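Local atomic coordinates of ornithine carbamoyltransferase, mitochondrial (Coccidioides immitis, PDB entry 3SDS), a protein that catalyses transfer of the carbamoyl group from carbamoyl phosphate to L-ornithine, giving L-citrulline and phosphate in arginine biosynthesis. Residues P23-S28 with V144-A149; N148-T153 with A197-F202; P156-A161 with E332-A337; L189-V194 with M211-A216; H306-H311 with S325-E330. All blocks are in the same frame, centred on the assembly; numbering follows the deposited sequence.

Contact 1. Residues P23-S28 with V144-A149; sequences PRHLLS and VPVINA
Residues 23-28, an extended loop near the N-terminus, run alongside 144-149 in a short parallel pairing at the edge of the sheet of the carbamoyl-phosphate domain. The end-to-end directions differ by 6°, and a single backbone bridge joins Leu26 to Ile147. Around it Leu26 uses both polar backbone atoms: its N donates to Val146 O at 3.0 Å, and its O accepts from Asn148 N at 2.9 Å. A bond made by a side chain flanks the bridge at each end. At one, Val146 N meets the imidazole edge of His25, 2.8 Å from ND1 and close to the ring plane, consistent with ND1 acting as the acceptor and carrying no proton; the ring also rests beside Val146 CG2. At the other, Asn148 ND2 gives a nearly straight bond to Leu27 O (3.0 Å, 170°). This bond lies in the carbonyl plane, on a lone pair, and almost in the amide plane of Asn148. With CG anti to the backbone N (chi1 -170°), the amide of Asn148 reaches the carbonyl just beyond the bridge. Apolar contact is slight, Leu26 CB touching Ile147 CG1 at 4.1 Å. On its other edge, 146-148 pairs with strand 124-128, so residues 23-28 line the edge strand of a parallel alpha/beta sheet.

Contact 2. Residues N148-T153 with A197-F202; sequences NALCDT and ANNVLF
Cys151 O receives the side-chain amide of Asn199 in the one hydrogen bond between the two segments: ND2 lies 3.0 Å from it, with an N-H...O angle of 173°. The bond bridges the two domains of the carbamoyltransferase fold, from the loop after strand 146-148 to the first turn of helix 199-210. Cys151 O lies in the plane of the Asn199 amide, and the donor approaches nearly along the C=O axis. Asn199 CG stands between its backbone N and carbonyl carbon (chi1 55°), which directs ND2 across to the loop. The side chains of Leu150 and Asn199 cross at about a right angle, CD2 of Leu150 coming 3.5 Å from Asn199 ND2. By similarity Asn199 binds L-ornithine, while Leu150 packs on His155 and Arg128, assigned to carbamoyl phosphate on the same basis; the contact therefore probably borders both substrate sites. At the helix start, Asn198 is the N-cap, its OD1 accepting a weak bond from Val200 N, and its ND2 is held by Asp265. One turn on, Phe202 presents its ring edge to the loop and a face to its own helix: Thr153 O lies in the ring plane, 3.3 Å from CD2, and Asn198 O stands over the ring centre.

Contact 3. Residues P156-A161 with E332-A337; sequences PLQAIA and ENRLWA
Polar, aliphatic and backbone contacts join helix 156-169 to helix 327-347 where Gln158 and Ala161 meet Arg334 and Ala337. The polar part is a single weak bond: Arg334 NH1 lies 2.8 Å from Gln158 OE1, but the angle at hydrogen is only 117°. The amide and guanidinium planes stand 89° apart, and the oxygen approaches the guanidinium obliquely. Both side chains are bent, Gln158 at chi2 and Arg334 at chi2 and chi3, which brings the guanidinium to helix 156-169. Each has a further partner, Gln158 NE2 bonding Asp162 and Arg334 NH2 bonding Thr80 OG1. Gln158, Arg334 and Thr80 are all assigned to carbamoyl phosphate by similarity, so the pair probably forms part of that pocket's wall. The aliphatic part depends on small residues. Ala337 CB touches Ile160 CG2 at 3.7 Å and Ala161 CB at 4.4 Å, while Ala161 CB also packs against Arg334 CD (3.9 Å). Backbone joins in where Ala161 CB meets Asn333 O at 3.8 Å. Such short side chains fit an axis separation of 8.6 Å for segments crossing at 108°. Helix 34-51 flanks this junction through Phe37, which touches Ile160, and Lys48, which bonds Asn333 OD1; from the second subunit, Met121 packs on Leu335.

Contact 4. Residues L189-V194 with M211-A216; sequences LKIAWV and MGVNVA
A right-handed beta-alpha-beta crossover of the ornithine-binding domain brings strand 190-194 beside strand 214-218, with helix 199-210 connecting them. The paired short segments run parallel, their axes 4.7 Å apart and inclined by 20°. Four backbone bonds alternate across the gap in the parallel pattern: Leu189 O accepts from Asn214 N, Ile191 N gives to Asn214 O (2.7 Å), Ile191 O accepts from Ala216 N (2.9 Å), and Trp193 N gives to Ala216 O (3.0 Å). Ile191, Asn214 and Ala216 thus each use both N and O in the ladder. Side chains alternate between faces. Ile191 and Val215 share one face, and CD1 of Ile191 reaches obliquely to Val213 CG1 at 4.1 Å; that methyl also lies 3.7 Å from Leu189 CB. Val213 CG1 is anti to its backbone N (chi1 -172°), which places this branch against the neighbouring strand. Lys190, Asn214 and Ala216 occupy the other face, where the bent lysine chain brings NZ alongside Ala216 CB; its ammonium is bound by Ala255 O, and Asn214 OD1 by Asn245 N. Gly212, at positive phi, is the C' residue of the Schellman motif ending the helix, and the chain re-enters the sheet directly afterwards. Helix 199-210 packs on Val213, Val215 and Trp193, completing a Rossmann-like parallel alpha/beta unit.

Contact 5. Residues H306-H311 with S325-E330; sequences HCLPRH and SLVFPE
Glu330 reaches from the first turn of helix 327-347 to the backbone of His306, at the end of strand 303-306. CB points toward the loop, CG lies anti to the backbone N (chi1 -175°), and the chain stays extended beyond it, a shape that brings the carboxylate to the His306 backbone. CD arrives 3.7 Å from His306 O. OE1 then accepts from His306 N at 3.3 Å with an angle of 140°, using its syn lone pair. The same OE1 lies 3.1 Å from His306 O, an approach of two acceptors that contributes no bond. OE2 turns toward Cys307, 4.0 Å from its CA, and lies near Asp162 OD1. Beside this polar link, Val327 divides its branches: CG2 packs on His306 CB at 4.0 Å, and CG1 meets Leu308 CD2 obliquely at 4.0 Å. Within the loop, Leu308 N donates to His306 ND1 at 3.2 Å, tilted 24° from the ring plane, while Glu314 engages NE2; the imidazole is thus held at both nitrogens. The peptide before Pro309 is cis. Val117 of the second subunit packs on Leu308. The His-Cys-Leu-Pro sequence is the characteristic OTCase loop, carrying Cys307, the proton acceptor by similarity, and with Leu308 probably lining the carbamoyl-phosphate site.

Overall arrangement
Contacts 2, 3 and 5 hold residues assigned by similarity to substrate binding and probably border the interdomain cleft, whereas contacts 1 and 4 lie in the sheets to either side, their centres 27 Å apart. Contact 1 shares Asn148 and Ala149 with contact 2 and packs on Pro156 of contact 3; along the chain, strand 146-148 leads through the loop of contact 2 into helix 156-169. Contacts 3 and 5 are closest, with centres 12 Å apart; both use helix 327-347, and Gln158 NE2 lies 3.4 Å from Cys307 CB. Val200 of contact 2 touches both Gln158 and Cys307, consistent with one shared active site. Trp193 ties contact 4 to contact 2 by packing on Val200.

Contact 1. Residues P23-S28 with V144-A149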
# COMPACT_ATOMS: atom_id res chain seq x y z
N PRO A 23 22.53 -4.52 15.64
CA PRO A 23 21.11 -4.42 16.08
C PRO A 23 20.62 -5.68 16.80
O PRO A 23 21.11 -6.77 16.54
CB PRO A 23 20.34 -4.25 14.76
CG PRO A 23 21.37 -3.96 13.71
CD PRO A 23 22.67 -4.50 14.17
N ARG A 24 19.65 -5.51 17.70
CA ARG A 24 19.06 -6.61 18.45
C ARG A 24 17.76 -7.03 17.76
O ARG A 24 16.93 -6.17 17.44
CB ARG A 24 18.77 -6.18 19.89
CG ARG A 24 18.50 -7.30 20.86
CD ARG A 24 17.58 -6.89 22.03
NE ARG A 24 17.18 -8.09 22.77
CZ ARG A 24 16.83 -8.13 24.06
NH1 ARG A 24 16.79 -7.02 24.79
NH2 ARG A 24 16.51 -9.29 24.62
N HIS A 25 17.59 -8.32 17.53
CA HIS A 25 16.40 -8.81 16.83
C HIS A 25 15.39 -9.52 17.78
O HIS A 25 15.74 -9.92 18.90
CB HIS A 25 16.81 -9.70 15.65
CG HIS A 25 17.89 -9.11 14.79
ND1 HIS A 25 17.67 -8.05 13.94
CD2 HIS A 25 19.19 -9.45 14.64
CE1 HIS A 25 18.80 -7.74 13.32
NE2 HIS A 25 19.74 -8.58 13.72
N LEU A 26 14.13 -9.64 17.36
CA LEU A 26 13.17 -10.49 18.05
C LEU A 26 12.80 -11.68 17.14
O LEU A 26 11.96 -11.53 16.25
CB LEU A 26 11.93 -9.71 18.47
CG LEU A 26 10.84 -10.48 19.24
CD1 LEU A 26 11.35 -11.04 20.58
CD2 LEU A 26 9.59 -9.65 19.49
N LEU A 27 13.44 -12.84 17.35
CA LEU A 27 13.16 -14.05 16.54
C LEU A 27 12.26 -15.09 17.24
O LEU A 27 11.58 -15.89 16.56
CB LEU A 27 14.46 -14.72 16.05
CG LEU A 27 15.53 -13.87 15.32
CD1 LEU A 27 16.60 -14.76 14.73
CD2 LEU A 27 14.93 -12.97 14.21
N SER A 28 12.26 -15.06 18.58
CA SER A 28 11.61 -16.05 19.45
C SER A 28 11.56 -15.53 20.88
O SER A 28 12.43 -14.77 21.29
CB SER A 28 12.40 -17.37 19.43
OG SER A 28 11.95 -18.27 20.45
N VAL A 144 19.33 -3.05 10.52
CA VAL A 144 18.25 -2.54 11.39
C VAL A 144 17.53 -3.71 12.09
O VAL A 144 17.60 -4.84 11.62
CB VAL A 144 17.25 -1.63 10.62
CG1 VAL A 144 17.98 -0.57 9.80
CG2 VAL A 144 16.29 -2.46 9.74
N PRO A 145 16.86 -3.44 13.23
CA PRO A 145 16.22 -4.55 13.95
C PRO A 145 15.24 -5.37 13.06
O PRO A 145 14.42 -4.77 12.35
CB PRO A 145 15.44 -3.85 15.07
CG PRO A 145 15.97 -2.49 15.16
CD PRO A 145 16.72 -2.15 13.93
N VAL A 146 15.32 -6.70 13.11
CA VAL A 146 14.35 -7.57 12.43
C VAL A 146 13.39 -8.18 13.46
O VAL A 146 13.84 -8.71 14.47
CB VAL A 146 15.05 -8.71 11.58
CG1 VAL A 146 14.03 -9.55 10.84
CG2 VAL A 146 16.05 -8.14 10.57
N ILE A 147 12.08 -8.13 13.21
CA ILE A 147 11.08 -8.84 14.04
C ILE A 147 10.44 -9.99 13.25
O ILE A 147 10.00 -9.80 12.09
CB ILE A 147 9.99 -7.86 14.53
CG1 ILE A 147 10.52 -7.00 15.67
CG2 ILE A 147 8.67 -8.58 14.91
CD1 ILE A 147 9.77 -5.66 15.78
N ASN A 148 10.38 -11.17 13.87
CA ASN A 148 9.83 -12.38 13.24
C ASN A 148 8.30 -12.42 13.22
O ASN A 148 7.66 -12.67 14.25
CB ASN A 148 10.37 -13.62 13.95
CG ASN A 148 10.05 -14.93 13.22
OD1 ASN A 148 9.45 -14.92 12.13
ND2 ASN A 148 10.45 -16.06 13.81
N ALA A 149 7.71 -12.23 12.05
CA ALA A 149 6.25 -12.20 11.91
C ALA A 149 5.64 -13.59 12.00
O ALA A 149 4.47 -13.73 12.36
CB ALA A 149 5.86 -11.53 10.60

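Contact 2. Residues N148-T153 with A197-F202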
# COMPACT_ATOMS: atom_id res chain seq x y z
N ASN A 148 10.38 -11.17 13.87
CA ASN A 148 9.83 -12.38 13.24
C ASN A 148 8.30 -12.42 13.22
O ASN A 148 7.66 -12.67 14.25
CB ASN A 148 10.37 -13.62 13.95
CG ASN A 148 10.05 -14.93 13.22
OD1 ASN A 148 9.45 -14.92 12.13
ND2 ASN A 148 10.45 -16.06 13.81
N ALA A 149 7.71 -12.23 12.05
CA ALA A 149 6.25 -12.20 11.91
C ALA A 149 5.64 -13.59 12.00
O ALA A 149 4.47 -13.73 12.36
CB ALA A 149 5.86 -11.53 10.60
N LEU A 150 6.42 -14.60 11.63
CA LEU A 150 6.01 -16.01 11.66
C LEU A 150 7.02 -16.80 10.84
O LEU A 150 7.35 -16.43 9.73
CB LEU A 150 4.60 -16.22 11.08
CG LEU A 150 3.91 -17.61 11.16
CD1 LEU A 150 2.37 -17.50 11.23
CD2 LEU A 150 4.34 -18.59 10.03
N CYS A 151 7.53 -17.87 11.42
CA CYS A 151 8.36 -18.80 10.67
C CYS A 151 7.98 -20.24 11.04
O CYS A 151 6.99 -20.49 11.74
CB CYS A 151 9.86 -18.49 10.84
SG CYS A 151 10.75 -19.26 12.24
N ASP A 152 8.76 -21.19 10.55
CA ASP A 152 8.51 -22.62 10.70
C ASP A 152 8.39 -23.13 12.15
O ASP A 152 7.65 -24.09 12.42
CB ASP A 152 9.66 -23.32 10.01
CG ASP A 152 9.26 -24.60 9.38
OD1 ASP A 152 8.77 -25.48 10.13
OD2 ASP A 152 9.44 -24.73 8.14
N THR A 153 9.11 -22.48 13.07
CA THR A 153 9.24 -22.93 14.46
C THR A 153 8.89 -21.86 15.52
O THR A 153 8.68 -22.21 16.69
CB THR A 153 10.67 -23.48 14.79
OG1 THR A 153 11.64 -22.42 14.72
CG2 THR A 153 11.10 -24.61 13.86
N ALA A 197 1.36 -30.11 17.04
CA ALA A 197 2.48 -29.38 17.62
C ALA A 197 3.06 -28.44 16.58
O ALA A 197 3.67 -28.89 15.61
CB ALA A 197 3.55 -30.35 18.10
N ASN A 198 2.87 -27.14 16.74
CA ASN A 198 3.38 -26.22 15.74
C ASN A 198 4.04 -24.98 16.31
O ASN A 198 4.13 -24.81 17.54
CB ASN A 198 2.29 -25.87 14.72
CG ASN A 198 1.10 -25.12 15.34
OD1 ASN A 198 1.23 -24.43 16.36
ND2 ASN A 198 -0.05 -25.23 14.70
N ASN A 199 4.48 -24.11 15.40
CA ASN A 199 5.13 -22.83 15.73
C ASN A 199 4.51 -22.06 16.91
O ASN A 199 5.25 -21.65 17.81
CB ASN A 199 5.31 -21.93 14.49
CG ASN A 199 3.99 -21.66 13.71
OD1 ASN A 199 2.88 -21.95 14.17
ND2 ASN A 199 4.14 -21.07 12.53
N VAL A 200 3.19 -21.90 16.91
CA VAL A 200 2.50 -21.15 17.95
C VAL A 200 2.67 -21.78 19.33
O VAL A 200 3.10 -21.11 20.28
CB VAL A 200 1.01 -20.95 17.62
CG1 VAL A 200 0.21 -20.60 18.88
CG2 VAL A 200 0.82 -19.86 16.49
N LEU A 201 2.37 -23.08 19.44
CA LEU A 201 2.59 -23.81 20.68
C LEU A 201 4.03 -23.66 21.19
O LEU A 201 4.26 -23.35 22.38
CB LEU A 201 2.23 -25.29 20.52
CG LEU A 201 2.72 -26.22 21.63
CD1 LEU A 201 2.12 -25.82 22.97
CD2 LEU A 201 2.38 -27.66 21.30
N PHE A 202 5.00 -23.84 20.30
CA PHE A 202 6.40 -23.77 20.72
C PHE A 202 6.70 -22.53 21.57
O PHE A 202 7.16 -22.67 22.72
CB PHE A 202 7.36 -23.90 19.53
CG PHE A 202 7.12 -25.14 18.68
CD1 PHE A 202 6.51 -26.27 19.23
CD2 PHE A 202 7.53 -25.18 17.36
CE1 PHE A 202 6.27 -27.39 18.46
CE2 PHE A 202 7.31 -26.28 16.57
CZ PHE A 202 6.68 -27.40 17.12

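Contact 3. Residues P156-A161 with E332-A337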
# COMPACT_ATOMS: atom_id res chain seq x y z
N PRO A 156 6.80 -15.19 17.92
CA PRO A 156 6.88 -14.35 19.12
C PRO A 156 5.68 -13.41 19.38
O PRO A 156 5.19 -13.31 20.53
CB PRO A 156 8.17 -13.54 18.91
CG PRO A 156 8.52 -13.70 17.46
CD PRO A 156 7.99 -15.04 17.06
N LEU A 157 5.21 -12.72 18.33
CA LEU A 157 4.10 -11.77 18.49
C LEU A 157 2.83 -12.42 19.06
O LEU A 157 2.11 -11.80 19.84
CB LEU A 157 3.78 -11.00 17.19
CG LEU A 157 4.85 -10.01 16.68
CD1 LEU A 157 4.49 -9.52 15.30
CD2 LEU A 157 5.04 -8.83 17.61
N GLN A 158 2.59 -13.68 18.68
CA GLN A 158 1.39 -14.38 19.11
C GLN A 158 1.39 -14.67 20.63
O GLN A 158 0.39 -14.44 21.32
CB GLN A 158 1.18 -15.67 18.31
CG GLN A 158 -0.17 -16.34 18.61
CD GLN A 158 -1.37 -15.49 18.14
OE1 GLN A 158 -1.37 -14.94 17.03
NE2 GLN A 158 -2.41 -15.40 18.99
N ALA A 159 2.53 -15.17 21.13
CA ALA A 159 2.71 -15.42 22.56
C ALA A 159 2.41 -14.16 23.41
O ALA A 159 1.70 -14.24 24.43
CB ALA A 159 4.12 -15.94 22.82
N ILE A 160 2.93 -13.02 22.97
CA ILE A 160 2.72 -11.76 23.69
C ILE A 160 1.22 -11.44 23.74
O ILE A 160 0.68 -11.11 24.81
CB ILE A 160 3.53 -10.60 23.06
CG1 ILE A 160 5.04 -10.91 23.09
CG2 ILE A 160 3.26 -9.31 23.79
CD1 ILE A 160 5.92 -10.05 22.17
N ALA A 161 0.54 -11.57 22.61
CA ALA A 161 -0.91 -11.40 22.56
C ALA A 161 -1.64 -12.36 23.50
O ALA A 161 -2.52 -11.95 24.26
CB ALA A 161 -1.43 -11.56 21.15
N GLU A 332 -7.76 -9.12 18.63
CA GLU A 332 -7.49 -7.69 18.83
C GLU A 332 -6.19 -7.40 19.60
O GLU A 332 -5.51 -6.39 19.33
CB GLU A 332 -8.67 -6.99 19.52
CG GLU A 332 -8.40 -5.52 19.90
CD GLU A 332 -9.43 -4.90 20.83
OE1 GLU A 332 -10.59 -5.39 20.90
OE2 GLU A 332 -9.08 -3.90 21.48
N ASN A 333 -5.85 -8.26 20.56
CA ASN A 333 -4.61 -8.07 21.31
C ASN A 333 -3.33 -8.14 20.45
O ASN A 333 -2.23 -7.85 20.94
CB ASN A 333 -4.53 -9.02 22.51
CG ASN A 333 -5.55 -8.67 23.63
OD1 ASN A 333 -5.99 -7.52 23.78
ND2 ASN A 333 -5.91 -9.67 24.43
N ARG A 334 -3.47 -8.52 19.17
CA ARG A 334 -2.33 -8.47 18.25
C ARG A 334 -1.90 -7.02 18.01
O ARG A 334 -0.69 -6.72 17.92
CB ARG A 334 -2.65 -9.18 16.93
CG ARG A 334 -2.55 -10.73 16.95
CD ARG A 334 -1.13 -11.24 17.30
NE ARG A 334 -0.16 -11.08 16.21
CZ ARG A 334 -0.07 -11.91 15.17
NH1 ARG A 334 -0.90 -12.95 15.07
NH2 ARG A 334 0.83 -11.71 14.20
N LEU A 335 -2.89 -6.13 17.92
CA LEU A 335 -2.63 -4.72 17.68
C LEU A 335 -1.79 -4.17 18.82
O LEU A 335 -0.75 -3.54 18.58
CB LEU A 335 -3.93 -3.94 17.50
CG LEU A 335 -3.85 -2.39 17.41
CD1 LEU A 335 -2.88 -1.88 16.34
CD2 LEU A 335 -5.22 -1.75 17.23
N TRP A 336 -2.23 -4.44 20.05
CA TRP A 336 -1.58 -3.91 21.27
C TRP A 336 -0.18 -4.53 21.47
O TRP A 336 0.77 -3.82 21.87
CB TRP A 336 -2.50 -4.02 22.50
CG TRP A 336 -3.94 -3.61 22.15
CD1 TRP A 336 -5.05 -4.43 22.13
CD2 TRP A 336 -4.39 -2.33 21.68
NE1 TRP A 336 -6.15 -3.72 21.71
CE2 TRP A 336 -5.78 -2.44 21.41
CE3 TRP A 336 -3.76 -1.08 21.47
CZ2 TRP A 336 -6.55 -1.36 20.94
CZ3 TRP A 336 -4.53 0.00 21.00
CH2 TRP A 336 -5.91 -0.15 20.74
N ALA A 337 -0.02 -5.81 21.12
CA ALA A 337 1.28 -6.47 21.20
C ALA A 337 2.31 -5.94 20.18
O ALA A 337 3.49 -5.79 20.50
CB ALA A 337 1.10 -7.96 21.06

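Contact 4. Residues L189-V194 with M211-A216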
# COMPACT_ATOMS: atom_id res chain seq x y z
N LEU A 189 -1.13 -21.66 37.23
CA LEU A 189 -2.14 -21.91 36.20
C LEU A 189 -1.83 -23.12 35.32
O LEU A 189 -0.67 -23.54 35.21
CB LEU A 189 -2.30 -20.68 35.32
CG LEU A 189 -3.59 -19.91 35.56
CD1 LEU A 189 -3.82 -19.60 37.05
CD2 LEU A 189 -3.55 -18.63 34.73
N LYS A 190 -2.87 -23.69 34.71
CA LYS A 190 -2.70 -24.79 33.77
C LYS A 190 -3.23 -24.43 32.38
O LYS A 190 -4.36 -23.95 32.25
CB LYS A 190 -3.41 -26.05 34.26
CG LYS A 190 -2.66 -27.31 33.92
CD LYS A 190 -3.54 -28.48 33.54
CE LYS A 190 -2.69 -29.74 33.59
NZ LYS A 190 -2.91 -30.69 32.44
N ILE A 191 -2.41 -24.69 31.36
CA ILE A 191 -2.84 -24.59 29.95
C ILE A 191 -2.85 -25.98 29.29
O ILE A 191 -1.90 -26.75 29.41
CB ILE A 191 -1.97 -23.56 29.12
CG1 ILE A 191 -2.11 -22.13 29.68
CG2 ILE A 191 -2.34 -23.56 27.62
CD1 ILE A 191 -1.13 -21.13 29.08
N ALA A 192 -3.93 -26.30 28.60
CA ALA A 192 -3.99 -27.55 27.87
C ALA A 192 -4.07 -27.27 26.38
O ALA A 192 -5.00 -26.61 25.90
CB ALA A 192 -5.18 -28.38 28.32
N TRP A 193 -3.08 -27.78 25.66
CA TRP A 193 -3.05 -27.73 24.21
C TRP A 193 -3.51 -29.07 23.63
O TRP A 193 -2.94 -30.13 23.95
CB TRP A 193 -1.63 -27.40 23.72
CG TRP A 193 -1.54 -27.32 22.23
CD1 TRP A 193 -1.59 -28.37 21.33
CD2 TRP A 193 -1.39 -26.13 21.45
NE1 TRP A 193 -1.50 -27.89 20.04
CE2 TRP A 193 -1.37 -26.52 20.09
CE3 TRP A 193 -1.29 -24.77 21.78
CZ2 TRP A 193 -1.24 -25.58 19.04
CZ3 TRP A 193 -1.17 -23.84 20.75
CH2 TRP A 193 -1.13 -24.26 19.40
N VAL A 194 -4.53 -29.03 22.78
CA VAL A 194 -5.04 -30.26 22.13
C VAL A 194 -5.00 -30.10 20.61
O VAL A 194 -5.71 -29.25 20.07
CB VAL A 194 -6.47 -30.64 22.62
CG1 VAL A 194 -6.97 -31.92 21.96
CG2 VAL A 194 -6.51 -30.79 24.13
N MET A 211 6.94 -17.83 33.02
CA MET A 211 5.91 -17.22 33.86
C MET A 211 5.38 -18.13 34.97
O MET A 211 4.43 -17.77 35.67
CB MET A 211 4.76 -16.73 33.00
CG MET A 211 5.14 -15.65 31.96
SD MET A 211 5.56 -14.04 32.67
CE MET A 211 7.35 -14.21 32.83
N GLY A 212 5.99 -19.30 35.13
CA GLY A 212 5.56 -20.25 36.16
C GLY A 212 4.20 -20.87 35.89
O GLY A 212 3.50 -21.27 36.81
N VAL A 213 3.83 -20.95 34.61
CA VAL A 213 2.55 -21.56 34.19
C VAL A 213 2.72 -22.99 33.64
O VAL A 213 3.56 -23.21 32.76
CB VAL A 213 1.84 -20.68 33.13
CG1 VAL A 213 0.43 -21.19 32.85
CG2 VAL A 213 1.80 -19.24 33.59
N ASN A 214 1.92 -23.93 34.14
CA ASN A 214 1.97 -25.35 33.69
C ASN A 214 1.28 -25.62 32.34
O ASN A 214 0.18 -25.15 32.11
CB ASN A 214 1.41 -26.28 34.76
CG ASN A 214 2.19 -26.20 36.09
OD1 ASN A 214 3.43 -26.16 36.10
ND2 ASN A 214 1.46 -26.18 37.21
N VAL A 215 1.95 -26.36 31.46
CA VAL A 215 1.43 -26.64 30.12
C VAL A 215 1.37 -28.14 29.92
O VAL A 215 2.34 -28.84 30.28
CB VAL A 215 2.34 -26.07 29.01
CG1 VAL A 215 1.79 -26.44 27.62
CG2 VAL A 215 2.46 -24.56 29.13
N ALA A 216 0.28 -28.64 29.33
CA ALA A 216 0.15 -30.08 28.99
C ALA A 216 -0.27 -30.27 27.54
O ALA A 216 -1.18 -29.61 27.07
CB ALA A 216 -0.82 -30.76 29.92

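Contact 5. Residues H306-H311 with S325-E330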
# COMPACT_ATOMS: atom_id res chain seq x y z
N HIS A 306 -7.91 -19.88 20.51
CA HIS A 306 -7.55 -20.33 19.16
C HIS A 306 -7.06 -19.06 18.44
O HIS A 306 -7.70 -18.02 18.52
CB HIS A 306 -8.81 -20.90 18.49
CG HIS A 306 -8.59 -21.57 17.16
ND1 HIS A 306 -7.76 -21.06 16.19
CD2 HIS A 306 -9.15 -22.67 16.63
CE1 HIS A 306 -7.79 -21.85 15.12
NE2 HIS A 306 -8.64 -22.83 15.36
N CYS A 307 -5.94 -19.11 17.75
CA CYS A 307 -5.38 -17.87 17.18
C CYS A 307 -5.90 -17.43 15.80
O CYS A 307 -5.41 -16.44 15.25
CB CYS A 307 -3.86 -17.93 17.16
SG CYS A 307 -3.24 -19.11 15.96
N LEU A 308 -6.86 -18.16 15.24
CA LEU A 308 -7.51 -17.78 13.96
C LEU A 308 -6.59 -17.83 12.73
O LEU A 308 -5.38 -17.67 12.86
CB LEU A 308 -8.17 -16.40 14.06
CG LEU A 308 -9.17 -16.18 15.19
CD1 LEU A 308 -9.83 -14.86 15.01
CD2 LEU A 308 -10.21 -17.30 15.26
N PRO A 309 -7.16 -18.10 11.53
CA PRO A 309 -8.57 -18.43 11.27
C PRO A 309 -8.91 -19.80 11.82
O PRO A 309 -8.02 -20.65 11.98
CB PRO A 309 -8.66 -18.46 9.75
CG PRO A 309 -7.29 -18.92 9.33
CD PRO A 309 -6.33 -18.30 10.32
N ARG A 310 -10.20 -20.00 12.10
CA ARG A 310 -10.72 -21.25 12.64
C ARG A 310 -11.42 -22.02 11.53
O ARG A 310 -12.16 -21.43 10.75
CB ARG A 310 -11.70 -20.93 13.77
CG ARG A 310 -12.47 -22.12 14.34
CD ARG A 310 -13.86 -22.21 13.76
NE ARG A 310 -14.66 -23.22 14.44
CZ ARG A 310 -15.99 -23.31 14.36
NH1 ARG A 310 -16.68 -22.43 13.64
NH2 ARG A 310 -16.64 -24.27 15.01
N HIS A 311 -11.18 -23.33 11.45
CA HIS A 311 -12.00 -24.23 10.64
C HIS A 311 -12.81 -25.14 11.57
O HIS A 311 -12.47 -25.24 12.75
CB HIS A 311 -11.16 -25.03 9.64
CG HIS A 311 -10.47 -24.17 8.64
ND1 HIS A 311 -9.11 -23.93 8.68
CD2 HIS A 311 -10.94 -23.47 7.58
CE1 HIS A 311 -8.78 -23.13 7.68
NE2 HIS A 311 -9.87 -22.83 7.00
N SER A 325 -15.29 -18.22 25.42
CA SER A 325 -14.36 -18.06 24.31
C SER A 325 -13.74 -16.68 24.25
O SER A 325 -14.43 -15.69 24.06
CB SER A 325 -15.07 -18.39 23.00
OG SER A 325 -14.20 -18.28 21.89
N LEU A 326 -12.42 -16.63 24.42
CA LEU A 326 -11.66 -15.37 24.43
C LEU A 326 -11.07 -15.03 23.04
O LEU A 326 -10.21 -14.14 22.90
CB LEU A 326 -10.54 -15.44 25.47
CG LEU A 326 -10.85 -15.89 26.89
CD1 LEU A 326 -9.53 -16.07 27.65
CD2 LEU A 326 -11.75 -14.88 27.58
N VAL A 327 -11.55 -15.76 22.04
CA VAL A 327 -11.13 -15.69 20.65
C VAL A 327 -10.99 -14.26 20.03
O VAL A 327 -9.93 -13.92 19.48
CB VAL A 327 -12.03 -16.65 19.80
CG1 VAL A 327 -12.38 -16.07 18.44
CG2 VAL A 327 -11.37 -18.01 19.68
N PHE A 328 -12.03 -13.44 20.12
CA PHE A 328 -12.00 -12.10 19.53
C PHE A 328 -11.12 -11.09 20.31
O PHE A 328 -10.31 -10.35 19.71
CB PHE A 328 -13.43 -11.57 19.30
CG PHE A 328 -14.26 -12.46 18.40
CD1 PHE A 328 -13.98 -12.55 17.03
CD2 PHE A 328 -15.29 -13.23 18.93
CE1 PHE A 328 -14.73 -13.38 16.19
CE2 PHE A 328 -16.04 -14.08 18.10
CZ PHE A 328 -15.76 -14.15 16.73
N PRO A 329 -11.25 -11.04 21.65
CA PRO A 329 -10.26 -10.23 22.36
C PRO A 329 -8.81 -10.64 22.03
O PRO A 329 -7.96 -9.76 21.85
CB PRO A 329 -10.59 -10.49 23.83
CG PRO A 329 -12.09 -10.72 23.80
CD PRO A 329 -12.31 -11.53 22.56
N GLU A 330 -8.55 -11.95 21.94
CA GLU A 330 -7.22 -12.49 21.60
C GLU A 330 -6.74 -12.00 20.23
O GLU A 330 -5.55 -11.70 20.06
CB GLU A 330 -7.28 -14.01 21.61
CG GLU A 330 -5.93 -14.69 21.41
CD GLU A 330 -6.02 -16.20 21.21
OE1 GLU A 330 -7.15 -16.76 21.25
OE2 GLU A 330 -4.95 -16.83 21.02